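Local coordinates for packaging enzyme P4 (Pseudomonas phage phi6, PDB 4BLO), which probably hydrolyses nucleoside triphosphates as a hexameric RecA-like motor that drives packaging of the viral RNA genome, at residues I10-I15 and Q222-V227; K42-A47 and V62-S67; T135-L140 and E153-L158; D168-V173 and V184-V189. All blocks are in the same frame, centred on the assembly; numbering follows the deposited sequence.

From the N terminus, helix 7-22 supplies residues 10-15, the first half of contact 1, whose partner 222-227 comes more than two hundred residues later. Three shorter loops close in series within that span, and none crosses another. Contact 2 ties helix 38-54 to the turn leading into helix 66-69; contact 3 joins the helix after the phosphate-binding loop to residues 153-158; contact 4 lays helix 167-179 on strand 184-187. Contact 1 then fastens the N-terminal helix to the entrance of strand 226-231. Contact 4 touches contact 1 through these neighbouring strands, contact 2 through helix 167-179 and contact 3 through Leu136, while contacts 1 and 2 meet through helices 7-22 and 38-54.

Contact 1 of 4, residues I10-I15 and Q222-V227; sequences IDRVGI and QYDCSV
Arg12 reaches from the N-terminal helix to Asp224 in a salt bridge. Its CB already points toward the 222-227 segment, and bends at chi2 (-77°) and chi3 (-57°) turn CD and then NE round, so that the guanidinium arrives edge-on. Ile15, one turn further along the same helix, lays CG2 over the centre of one guanidinium face, 3.8 Å above its plane. NE is hydrogen-bonded outside the two segments. NH1 stays 3.8 Å from Asp224 OD2 and makes no bond to it. NH2 carries the contact: it donates to Asp224 OD2 at 3.2 Å with an N-H...O angle of 159°, near the guanidinium plane and onto the anti lone pair, while the carboxylate is turned well out of that plane. The same NH2 also gives a hydrogen bond to Ala179 O, and Asp224 OD1 forms a salt bridge with Arg105, so neither charged group depends on the other alone. Asp224 occupies the short turn between helix 208-222 and strand 226-231. The bridge binds helix 7-22 to the start of that central strand, and the NH2 bond to Ala179 O adds the last residue of helix 167-179.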
loop_
_atom_site.group_PDB
_atom_site.type_symbol
_atom_site.label_atom_id
_atom_site.label_comp_id
_atom_site.label_asym_id
_atom_site.label_seq_id
_atom_site.Cartn_x
_atom_site.Cartn_y
_atom_site.Cartn_z
ATOM N N ILE L 10 -7.198 21.774 -45.366
ATOM C CA ILE L 10 -8.126 22.915 -45.308
ATOM C C ILE L 10 -9.586 22.432 -45.463
ATOM O O ILE L 10 -10.455 22.904 -44.728
ATOM C CB ILE L 10 -7.769 24.010 -46.356
ATOM C CG1 ILE L 10 -6.258 24.377 -46.305
ATOM C CG2 ILE L 10 -8.654 25.260 -46.170
ATOM C CD1 ILE L 10 -5.690 24.989 -47.560
ATOM N N ASP L 11 -9.832 21.470 -46.378
ATOM C CA ASP L 11 -11.152 20.893 -46.647
ATOM C C ASP L 11 -11.684 20.033 -45.483
ATOM O O ASP L 11 -12.897 19.836 -45.380
ATOM C CB ASP L 11 -11.108 20.055 -47.935
ATOM C CG ASP L 11 -10.844 20.853 -49.203
ATOM O OD1 ASP L 11 -11.288 22.024 -49.275
ATOM O OD2 ASP L 11 -10.209 20.304 -50.129
ATOM N N ARG L 12 -10.783 19.552 -44.607
ATOM C CA ARG L 12 -11.110 18.704 -43.453
ATOM C C ARG L 12 -11.524 19.500 -42.210
ATOM O O ARG L 12 -12.093 18.909 -41.291
ATOM C CB ARG L 12 -9.902 17.812 -43.084
ATOM C CG ARG L 12 -9.631 16.649 -44.036
ATOM C CD ARG L 12 -10.572 15.466 -43.862
ATOM N NE ARG L 12 -10.553 14.948 -42.499
ATOM C CZ ARG L 12 -11.144 13.828 -42.126
ATOM N NH1 ARG L 12 -11.771 13.074 -43.017
ATOM N NH2 ARG L 12 -11.091 13.438 -40.864
ATOM N N VAL L 13 -11.205 20.817 -42.163
ATOM C CA VAL L 13 -11.448 21.713 -41.018
ATOM C C VAL L 13 -12.929 21.627 -40.525
ATOM O O VAL L 13 -13.147 21.402 -39.330
ATOM C CB VAL L 13 -10.989 23.178 -41.304
ATOM C CG1 VAL L 13 -11.321 24.118 -40.147
ATOM C CG2 VAL L 13 -9.497 23.232 -41.590
ATOM N N GLY L 14 -13.898 21.759 -41.434
ATOM C CA GLY L 14 -15.321 21.686 -41.109
ATOM C C GLY L 14 -15.700 20.326 -40.561
ATOM O O GLY L 14 -16.262 20.228 -39.460
ATOM N N ILE L 15 -15.319 19.258 -41.307
ATOM C CA ILE L 15 -15.506 17.833 -40.965
ATOM C C ILE L 15 -15.002 17.557 -39.534
ATOM O O ILE L 15 -15.695 16.907 -38.752
ATOM C CB ILE L 15 -14.789 16.937 -42.021
ATOM C CG1 ILE L 15 -15.565 16.976 -43.353
ATOM C CG2 ILE L 15 -14.530 15.504 -41.507
ATOM C CD1 ILE L 15 -14.985 16.192 -44.488
ATOM N N GLN L 222 -12.711 7.745 -33.498
ATOM C CA GLN L 222 -13.872 8.621 -33.565
ATOM C C GLN L 222 -13.568 9.943 -34.307
ATOM O O GLN L 222 -14.476 10.490 -34.945
ATOM C CB GLN L 222 -14.351 8.931 -32.150
ATOM C CG GLN L 222 -15.856 9.026 -32.059
ATOM C CD GLN L 222 -16.326 8.786 -30.649
ATOM O OE1 GLN L 222 -16.080 9.605 -29.753
ATOM N NE2 GLN L 222 -17.026 7.667 -30.428
ATOM N N TYR L 223 -12.310 10.448 -34.218
ATOM C CA TYR L 223 -11.905 11.718 -34.834
ATOM C C TYR L 223 -11.017 11.525 -36.095
ATOM O O TYR L 223 -10.372 12.472 -36.545
ATOM C CB TYR L 223 -11.220 12.621 -33.791
ATOM C CG TYR L 223 -12.126 12.953 -32.623
ATOM C CD1 TYR L 223 -13.386 13.496 -32.827
ATOM C CD2 TYR L 223 -11.716 12.738 -31.314
ATOM C CE1 TYR L 223 -14.231 13.782 -31.757
ATOM C CE2 TYR L 223 -12.548 13.035 -30.234
ATOM C CZ TYR L 223 -13.799 13.572 -30.459
ATOM O OH TYR L 223 -14.618 13.879 -29.393
ATOM N N ASP L 224 -11.047 10.310 -36.687
ATOM C CA ASP L 224 -10.358 9.890 -37.916
ATOM C C ASP L 224 -8.843 10.166 -37.904
ATOM O O ASP L 224 -8.263 10.482 -38.954
ATOM C CB ASP L 224 -10.999 10.536 -39.159
ATOM C CG ASP L 224 -12.493 10.342 -39.326
ATOM O OD1 ASP L 224 -13.013 9.278 -38.894
ATOM O OD2 ASP L 224 -13.133 11.218 -39.952
ATOM N N CYS L 225 -8.207 10.020 -36.719
ATOM C CA CYS L 225 -6.766 10.233 -36.516
ATOM C C CYS L 225 -6.000 8.925 -36.669
ATOM O O CYS L 225 -6.486 7.861 -36.264
ATOM C CB CYS L 225 -6.486 10.843 -35.144
ATOM S SG CYS L 225 -7.363 12.386 -34.798
ATOM N N SER L 226 -4.774 9.026 -37.180
ATOM C CA SER L 226 -3.809 7.937 -37.274
ATOM C C SER L 226 -2.548 8.399 -36.522
ATOM O O SER L 226 -1.740 9.165 -37.060
ATOM C CB SER L 226 -3.523 7.571 -38.724
ATOM O OG SER L 226 -2.732 6.395 -38.773
ATOM N N VAL L 227 -2.437 7.992 -35.248
ATOM C CA VAL L 227 -1.348 8.370 -34.358
ATOM C C VAL L 227 -0.480 7.149 -33.994
ATOM O O VAL L 227 -0.992 6.057 -33.781
ATOM C CB VAL L 227 -1.918 9.081 -33.086
ATOM C CG1 VAL L 227 -0.813 9.479 -32.093
ATOM C CG2 VAL L 227 -2.777 10.294 -33.454
#

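Contact 2 of 4, residues K42-A47 and V62-S67; sequences KTYIAA and VDIRPS
Tyr44 carries its ring off helix 38-54 with CG anti to the backbone N (chi1 178°), which sends the phenol straight across to Ile64 and Pro66. Ile64 contributes its main-chain carbonyl: Tyr44 OH donates to Ile64 O at 2.6 Å. The donor lies in the carbonyl plane and the C=O...O angle is 157°, so the approach is close to head-on. The carbonyl oxygen also lies near the plane of the ring, at its edge, 3.3 Å from Tyr44 CE1. Beside this bond, Tyr44 CE1 touches Pro66 CG at 4.0 Å, the two rings crossing obliquely, and Ile64 CB approaches the hydroxyl at a similar distance.

Arg65, at the N-cap position, and Pro66, the first residue of helix 66-69, place this turn at a helix start. This is packing away from the nucleotide. It joins helix 38-54 to the turn into helix 66-69, and both lie on helix 167-179 of the RecA-like core: Tyr44 packs on Ile172 and Val173, and Pro66 on Val173. Arg65 instead packs on Gly102 of a neighbouring subunit.

Tyr44, Ile64 and Pro66 are all buried, and the contact combines one directed polar bond with an apolar surround. The phenol hydroxyl and a main-chain carbonyl satisfy each other away from solvent, which anchors the outer end of the ring, while Pro66 and the residues of helix 167-179 provide its hydrophobic setting.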
loop_
_atom_site.group_PDB
_atom_site.type_symbol
_atom_site.label_atom_id
_atom_site.label_comp_id
_atom_site.label_asym_id
_atom_site.label_seq_id
_atom_site.Cartn_x
_atom_site.Cartn_y
_atom_site.Cartn_z
ATOM N N LYS L 42 -10.840 22.711 -31.362
ATOM C CA LYS L 42 -11.346 23.519 -32.483
ATOM C C LYS L 42 -10.568 24.841 -32.590
ATOM O O LYS L 42 -10.130 25.210 -33.680
ATOM C CB LYS L 42 -12.852 23.805 -32.335
ATOM C CG LYS L 42 -13.766 22.589 -32.466
ATOM C CD LYS L 42 -15.233 22.972 -32.717
ATOM C CE LYS L 42 -15.928 23.576 -31.515
ATOM N NZ LYS L 42 -17.340 23.919 -31.819
ATOM N N THR L 43 -10.366 25.513 -31.437
ATOM C CA THR L 43 -9.640 26.777 -31.309
ATOM C C THR L 43 -8.195 26.600 -31.789
ATOM O O THR L 43 -7.672 27.475 -32.484
ATOM C CB THR L 43 -9.712 27.288 -29.856
ATOM O OG1 THR L 43 -11.068 27.222 -29.396
ATOM C CG2 THR L 43 -9.198 28.715 -29.717
ATOM N N TYR L 44 -7.570 25.452 -31.442
ATOM C CA TYR L 44 -6.208 25.107 -31.855
ATOM C C TYR L 44 -6.143 24.965 -33.378
ATOM O O TYR L 44 -5.256 25.559 -33.982
ATOM C CB TYR L 44 -5.729 23.820 -31.163
ATOM C CG TYR L 44 -4.346 23.368 -31.584
ATOM C CD1 TYR L 44 -3.205 24.001 -31.097
ATOM C CD2 TYR L 44 -4.175 22.269 -32.422
ATOM C CE1 TYR L 44 -1.928 23.589 -31.481
ATOM C CE2 TYR L 44 -2.902 21.841 -32.808
ATOM C CZ TYR L 44 -1.780 22.507 -32.337
ATOM O OH TYR L 44 -0.520 22.087 -32.704
ATOM N N ILE L 45 -7.097 24.216 -33.993
ATOM C CA ILE L 45 -7.169 23.999 -35.448
ATOM C C ILE L 45 -7.228 25.363 -36.169
ATOM O O ILE L 45 -6.417 25.602 -37.069
ATOM C CB ILE L 45 -8.352 23.062 -35.846
ATOM C CG1 ILE L 45 -8.112 21.623 -35.335
ATOM C CG2 ILE L 45 -8.588 23.067 -37.372
ATOM C CD1 ILE L 45 -9.363 20.761 -35.192
ATOM N N ALA L 46 -8.135 26.265 -35.721
ATOM C CA ALA L 46 -8.310 27.621 -36.258
ATOM C C ALA L 46 -7.006 28.446 -36.194
ATOM O O ALA L 46 -6.666 29.127 -37.161
ATOM C CB ALA L 46 -9.417 28.335 -35.502
ATOM N N ALA L 47 -6.268 28.347 -35.074
ATOM C CA ALA L 47 -5.003 29.042 -34.853
ATOM C C ALA L 47 -3.901 28.525 -35.793
ATOM O O ALA L 47 -3.120 29.337 -36.310
ATOM C CB ALA L 47 -4.567 28.892 -33.402
ATOM N N VAL L 62 7.756 24.337 -33.967
ATOM C CA VAL L 62 7.970 25.252 -32.847
ATOM C C VAL L 62 6.833 26.264 -32.759
ATOM O O VAL L 62 6.429 26.632 -31.664
ATOM C CB VAL L 62 9.324 26.006 -32.972
ATOM C CG1 VAL L 62 9.837 26.445 -31.606
ATOM C CG2 VAL L 62 10.374 25.177 -33.703
ATOM N N ASP L 63 6.348 26.745 -33.904
ATOM C CA ASP L 63 5.312 27.771 -33.958
ATOM C C ASP L 63 3.911 27.226 -33.712
ATOM O O ASP L 63 3.020 28.016 -33.385
ATOM C CB ASP L 63 5.351 28.500 -35.311
ATOM C CG ASP L 63 6.703 29.075 -35.712
ATOM O OD1 ASP L 63 7.494 29.423 -34.806
ATOM O OD2 ASP L 63 6.958 29.190 -36.928
ATOM N N ILE L 64 3.707 25.897 -33.853
ATOM C CA ILE L 64 2.382 25.289 -33.671
ATOM C C ILE L 64 2.232 24.610 -32.295
ATOM O O ILE L 64 1.276 23.855 -32.110
ATOM C CB ILE L 64 1.992 24.327 -34.826
ATOM C CG1 ILE L 64 2.990 23.144 -34.980
ATOM C CG2 ILE L 64 1.811 25.112 -36.116
ATOM C CD1 ILE L 64 2.460 21.937 -35.669
ATOM N N ARG L 65 3.120 24.894 -31.322
ATOM C CA ARG L 65 2.973 24.294 -29.993
ATOM C C ARG L 65 1.774 24.985 -29.273
ATOM O O ARG L 65 1.575 26.193 -29.459
ATOM C CB ARG L 65 4.294 24.312 -29.193
ATOM C CG ARG L 65 4.685 25.644 -28.586
ATOM C CD ARG L 65 6.148 25.952 -28.781
ATOM N NE ARG L 65 7.040 25.059 -28.043
ATOM C CZ ARG L 65 8.282 25.385 -27.698
ATOM N NH1 ARG L 65 8.774 26.579 -28.015
ATOM N NH2 ARG L 65 9.036 24.527 -27.019
ATOM N N PRO L 66 0.895 24.223 -28.565
ATOM C CA PRO L 66 -0.326 24.833 -27.990
ATOM C C PRO L 66 -0.083 25.967 -27.002
ATOM O O PRO L 66 -0.881 26.903 -26.974
ATOM C CB PRO L 66 -1.010 23.664 -27.284
ATOM C CG PRO L 66 -0.485 22.460 -27.945
ATOM C CD PRO L 66 0.927 22.769 -28.310
ATOM N N SER L 67 1.019 25.892 -26.208
ATOM C CA SER L 67 1.399 26.904 -25.204
ATOM C C SER L 67 1.622 28.297 -25.833
ATOM O O SER L 67 1.436 29.308 -25.156
ATOM C CB SER L 67 2.655 26.465 -24.457
ATOM O OG SER L 67 3.757 26.298 -25.330
#

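Contact 3 of 4, residues T135-L140 and E153-L158; sequences TLNEKL and EAYDEL
The phosphate-binding loop (Walker A motif) of this P-loop ATPase runs directly into helix 132-140, and here that helix meets the loop holding Glu153 of the ADP pocket. The contact is chiefly Asn137 against Tyr155. The Asn137 amide lies almost flat over one face of the Tyr155 ring, their planes 16° apart, with ND2 3.3 Å above the ring plane and displaced toward the CD1-CE1 side of the rim. Asn137 ND2 and CG are each 3.4 Å from Tyr155 CD1. ND2 also donates to Ser133 O, one turn back in the helix, which helps to set the rotation of the amide, with its nitrogen end over the ring. The Tyr155 side chain comes within about 4 Å of a bound ADP and about 5 Å of a calcium ion, nearest atoms in each case, and it packs on Ser133 and Ile134 as well. The single 3-10 turn that presents Tyr155 is secured by Asp156, whose OD2 accepts a hydrogen bond from Glu153 N at 2.8 Å (163°). Arg147 forms salt bridges with both Glu153 and Asp156, tying the turn to strand 144-147. At the oxygen end of the amide, Leu158 CD2 lies 4.1 Å from Asn137 OD1.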
loop_
_atom_site.group_PDB
_atom_site.type_symbol
_atom_site.label_atom_id
_atom_site.label_comp_id
_atom_site.label_asym_id
_atom_site.label_seq_id
_atom_site.Cartn_x
_atom_site.Cartn_y
_atom_site.Cartn_z
ATOM N N THR L 135 13.470 3.883 -35.512
ATOM C CA THR L 135 12.434 3.310 -36.380
ATOM C C THR L 135 11.376 4.376 -36.685
ATOM O O THR L 135 10.987 4.535 -37.846
ATOM C CB THR L 135 11.815 2.063 -35.740
ATOM O OG1 THR L 135 12.847 1.115 -35.515
ATOM C CG2 THR L 135 10.736 1.434 -36.609
ATOM N N LEU L 136 10.957 5.133 -35.642
ATOM C CA LEU L 136 9.972 6.188 -35.778
ATOM C C LEU L 136 10.398 7.260 -36.819
ATOM O O LEU L 136 9.612 7.594 -37.706
ATOM C CB LEU L 136 9.709 6.833 -34.401
ATOM C CG LEU L 136 8.774 8.059 -34.379
ATOM C CD1 LEU L 136 7.360 7.704 -34.836
ATOM C CD2 LEU L 136 8.749 8.685 -33.021
ATOM N N ASN L 137 11.631 7.767 -36.728
ATOM C CA ASN L 137 12.040 8.867 -37.578
ATOM C C ASN L 137 12.603 8.428 -38.935
ATOM O O ASN L 137 12.358 9.128 -39.927
ATOM C CB ASN L 137 13.008 9.776 -36.836
ATOM C CG ASN L 137 12.320 10.474 -35.677
ATOM O OD1 ASN L 137 11.663 11.506 -35.828
ATOM N ND2 ASN L 137 12.355 9.863 -34.502
ATOM N N GLU L 138 13.311 7.282 -39.004
ATOM C CA GLU L 138 13.878 6.807 -40.269
ATOM C C GLU L 138 12.885 5.988 -41.074
ATOM O O GLU L 138 12.699 6.296 -42.250
ATOM C CB GLU L 138 15.148 5.982 -40.051
ATOM C CG GLU L 138 16.327 6.795 -39.562
ATOM C CD GLU L 138 17.639 6.036 -39.531
ATOM O OE1 GLU L 138 17.636 4.816 -39.247
ATOM O OE2 GLU L 138 18.687 6.680 -39.760
ATOM N N LYS L 139 12.293 4.918 -40.471
ATOM C CA LYS L 139 11.364 4.021 -41.159
ATOM C C LYS L 139 9.947 4.599 -41.236
ATOM O O LYS L 139 9.397 4.610 -42.327
ATOM C CB LYS L 139 11.364 2.600 -40.546
ATOM C CG LYS L 139 12.643 1.785 -40.899
ATOM C CD LYS L 139 12.832 0.546 -40.022
ATOM C CE LYS L 139 13.833 0.767 -38.899
ATOM N NZ LYS L 139 13.927 -0.381 -37.942
ATOM N N LEU L 140 9.378 5.143 -40.144
ATOM C CA LEU L 140 8.013 5.667 -40.190
ATOM C C LEU L 140 7.867 7.049 -40.832
ATOM O O LEU L 140 6.885 7.232 -41.547
ATOM C CB LEU L 140 7.346 5.631 -38.826
ATOM C CG LEU L 140 7.136 4.234 -38.192
ATOM C CD1 LEU L 140 6.831 4.378 -36.700
ATOM C CD2 LEU L 140 6.072 3.443 -38.912
ATOM N N GLU L 153 17.995 15.109 -28.011
ATOM C CA GLU L 153 18.404 14.254 -29.129
ATOM C C GLU L 153 18.380 15.049 -30.436
ATOM O O GLU L 153 17.942 16.202 -30.440
ATOM C CB GLU L 153 17.499 13.019 -29.227
ATOM C CG GLU L 153 17.587 12.077 -28.042
ATOM C CD GLU L 153 17.014 10.704 -28.305
ATOM O OE1 GLU L 153 17.741 9.865 -28.887
ATOM O OE2 GLU L 153 15.840 10.462 -27.939
ATOM N N ALA L 154 18.859 14.439 -31.541
ATOM C CA ALA L 154 18.902 15.057 -32.872
ATOM C C ALA L 154 17.503 15.400 -33.394
ATOM O O ALA L 154 17.363 16.330 -34.195
ATOM C CB ALA L 154 19.592 14.124 -33.853
ATOM N N TYR L 155 16.478 14.653 -32.935
ATOM C CA TYR L 155 15.085 14.805 -33.361
ATOM C C TYR L 155 14.476 16.125 -32.869
ATOM O O TYR L 155 13.483 16.584 -33.434
ATOM C CB TYR L 155 14.240 13.611 -32.881
ATOM C CG TYR L 155 14.948 12.276 -32.978
ATOM C CD1 TYR L 155 15.191 11.680 -34.211
ATOM C CD2 TYR L 155 15.368 11.601 -31.835
ATOM C CE1 TYR L 155 15.849 10.447 -34.304
ATOM C CE2 TYR L 155 16.021 10.371 -31.917
ATOM C CZ TYR L 155 16.263 9.796 -33.153
ATOM O OH TYR L 155 16.915 8.581 -33.220
ATOM N N ASP L 156 15.087 16.751 -31.849
ATOM C CA ASP L 156 14.592 18.010 -31.291
ATOM C C ASP L 156 14.900 19.212 -32.199
ATOM O O ASP L 156 14.188 20.219 -32.131
ATOM C CB ASP L 156 15.170 18.230 -29.894
ATOM C CG ASP L 156 14.719 17.162 -28.916
ATOM O OD1 ASP L 156 13.571 17.258 -28.411
ATOM O OD2 ASP L 156 15.503 16.213 -28.675
ATOM N N GLU L 157 15.932 19.094 -33.068
ATOM C CA GLU L 157 16.346 20.157 -33.992
ATOM C C GLU L 157 15.514 20.172 -35.282
ATOM O O GLU L 157 15.632 21.120 -36.067
ATOM C CB GLU L 157 17.833 20.033 -34.323
ATOM C CG GLU L 157 18.733 20.606 -33.241
ATOM C CD GLU L 157 20.206 20.318 -33.439
ATOM O OE1 GLU L 157 20.755 20.730 -34.487
ATOM O OE2 GLU L 157 20.817 19.704 -32.536
ATOM N N LEU L 158 14.666 19.140 -35.482
ATOM C CA LEU L 158 13.774 18.973 -36.631
ATOM C C LEU L 158 12.629 19.990 -36.595
ATOM O O LEU L 158 12.121 20.298 -35.515
ATOM C CB LEU L 158 13.193 17.546 -36.605
ATOM C CG LEU L 158 13.856 16.432 -37.427
ATOM C CD1 LEU L 158 15.288 16.203 -37.023
ATOM C CD2 LEU L 158 13.119 15.122 -37.205
#

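Contact 4 of 4, residues D168-V173 and V184-V189; sequences DEMLIV and VAVDSV
Met170 and Val186 meet inside a right-handed beta-alpha-beta crossover of the RecA-like core: helix 167-179 leads from strand 161-163 to the parallel strand 184-187, with strand 144-147 between them in the sheet. The contact across the segments is apolar. Met170 extends toward the sheet with CG anti to the backbone N (chi1 -164°), and its CG and SD cross the Val186 side chain at about a right angle. Both valine methyls are used: Met170 CG is 3.9 Å from Val186 CG1 and 4.0 Å from CG2, and the sulfur is similarly placed. A bend at chi3 (75°) then turns the terminal methyl aside. Ile146 of strand 144-147 touches Val173, Val184 and Val186, closing the hydrophobic layer between helix and sheet.

No hydrogen bond crosses between the segments; those of strand 184-187 run through its backbone to strands 144-147 and 226-231 and, at its C-terminal end, to the P-loop helix. There, on the side away from helix 167-179, Asp187 OD2 bonds Ser133 OG of the ADP pocket, consistent with a Walker B aspartate, and the peptide bond following it is cis.

Two looser touches mark the ends of the contact. Beyond the cis peptide, Val189 CG2 comes to 4.3 Å from Met170 SD; one turn along the helix, Val184 CG2 lies 4.2 Å from Val173 O.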
loop_
_atom_site.group_PDB
_atom_site.type_symbol
_atom_site.label_atom_id
_atom_site.label_comp_id
_atom_site.label_asym_id
_atom_site.label_seq_id
_atom_site.Cartn_x
_atom_site.Cartn_y
_atom_site.Cartn_z
ATOM N N ASP L 168 -2.758 17.212 -21.739
ATOM C CA ASP L 168 -3.747 18.055 -22.416
ATOM C C ASP L 168 -3.198 18.497 -23.778
ATOM O O ASP L 168 -3.887 18.333 -24.791
ATOM C CB ASP L 168 -4.103 19.283 -21.556
ATOM C CG ASP L 168 -4.844 19.018 -20.264
ATOM O OD1 ASP L 168 -5.155 17.857 -19.990
ATOM O OD2 ASP L 168 -5.076 19.974 -19.513
ATOM N N GLU L 169 -1.939 19.014 -23.794
ATOM C CA GLU L 169 -1.232 19.447 -24.995
ATOM C C GLU L 169 -1.075 18.294 -25.993
ATOM O O GLU L 169 -1.303 18.503 -27.186
ATOM C CB GLU L 169 0.146 20.030 -24.642
ATOM C CG GLU L 169 0.105 21.414 -24.011
ATOM C CD GLU L 169 1.376 21.893 -23.343
ATOM O OE1 GLU L 169 2.379 21.144 -23.359
ATOM O OE2 GLU L 169 1.363 23.008 -22.770
ATOM N N MET L 170 -0.726 17.075 -25.515
ATOM C CA MET L 170 -0.554 15.907 -26.383
ATOM C C MET L 170 -1.832 15.598 -27.154
ATOM O O MET L 170 -1.784 15.454 -28.377
ATOM C CB MET L 170 -0.118 14.673 -25.590
ATOM C CG MET L 170 0.432 13.583 -26.481
ATOM S SD MET L 170 0.162 11.942 -25.797
ATOM C CE MET L 170 -1.598 11.721 -26.132
ATOM N N LEU L 171 -2.967 15.523 -26.444
ATOM C CA LEU L 171 -4.270 15.233 -27.034
ATOM C C LEU L 171 -4.713 16.344 -27.989
ATOM O O LEU L 171 -5.255 16.025 -29.044
ATOM C CB LEU L 171 -5.322 14.992 -25.943
ATOM C CG LEU L 171 -5.095 13.753 -25.054
ATOM C CD1 LEU L 171 -5.954 13.812 -23.826
ATOM C CD2 LEU L 171 -5.354 12.464 -25.816
ATOM N N ILE L 172 -4.432 17.624 -27.658
ATOM C CA ILE L 172 -4.771 18.772 -28.506
ATOM C C ILE L 172 -4.105 18.615 -29.884
ATOM O O ILE L 172 -4.795 18.698 -30.902
ATOM C CB ILE L 172 -4.370 20.113 -27.827
ATOM C CG1 ILE L 172 -5.364 20.491 -26.728
ATOM C CG2 ILE L 172 -4.269 21.251 -28.842
ATOM C CD1 ILE L 172 -4.863 21.551 -25.787
ATOM N N VAL L 173 -2.783 18.374 -29.904
ATOM C CA VAL L 173 -2.012 18.241 -31.135
ATOM C C VAL L 173 -2.400 16.950 -31.872
ATOM O O VAL L 173 -2.585 16.995 -33.091
ATOM C CB VAL L 173 -0.483 18.327 -30.889
ATOM C CG1 VAL L 173 0.282 18.411 -32.210
ATOM C CG2 VAL L 173 -0.130 19.522 -30.013
ATOM N N VAL L 184 0.542 12.098 -37.209
ATOM C CA VAL L 184 1.036 12.540 -35.908
ATOM C C VAL L 184 1.686 11.378 -35.165
ATOM O O VAL L 184 1.159 10.262 -35.170
ATOM C CB VAL L 184 -0.100 13.195 -35.072
ATOM C CG1 VAL L 184 0.417 13.723 -33.744
ATOM C CG2 VAL L 184 -0.773 14.324 -35.842
ATOM N N ALA L 185 2.837 11.658 -34.515
ATOM C CA ALA L 185 3.574 10.699 -33.699
ATOM C C ALA L 185 3.959 11.306 -32.371
ATOM O O ALA L 185 4.236 12.504 -32.309
ATOM C CB ALA L 185 4.810 10.236 -34.431
ATOM N N VAL L 186 3.980 10.489 -31.302
ATOM C CA VAL L 186 4.360 10.935 -29.955
ATOM C C VAL L 186 5.566 10.139 -29.450
ATOM O O VAL L 186 5.466 8.926 -29.241
ATOM C CB VAL L 186 3.197 10.877 -28.928
ATOM C CG1 VAL L 186 3.568 11.601 -27.638
ATOM C CG2 VAL L 186 1.922 11.463 -29.511
ATOM N N ASP L 187 6.703 10.850 -29.271
ATOM C CA ASP L 187 7.960 10.351 -28.703
ATOM C C ASP L 187 8.405 11.303 -27.583
ATOM O O ASP L 187 8.937 12.366 -27.874
ATOM C CB ASP L 187 9.058 10.196 -29.772
ATOM C CG ASP L 187 10.277 9.382 -29.346
ATOM O OD1 ASP L 187 10.186 8.639 -28.338
ATOM O OD2 ASP L 187 11.321 9.471 -30.038
ATOM N N SER L 188 8.096 11.002 -26.309
ATOM C CA SER L 188 7.541 9.763 -25.752
ATOM C C SER L 188 6.211 9.971 -25.081
ATOM O O SER L 188 5.760 11.105 -24.914
ATOM C CB SER L 188 8.500 9.250 -24.676
ATOM O OG SER L 188 8.609 7.841 -24.636
ATOM N N VAL L 189 5.632 8.861 -24.601
ATOM C CA VAL L 189 4.424 8.823 -23.789
ATOM C C VAL L 189 4.853 8.498 -22.300
ATOM O O VAL L 189 4.010 8.551 -21.404
ATOM C CB VAL L 189 3.352 7.863 -24.392
ATOM C CG1 VAL L 189 3.459 6.438 -23.849
ATOM C CG2 VAL L 189 1.952 8.422 -24.214
#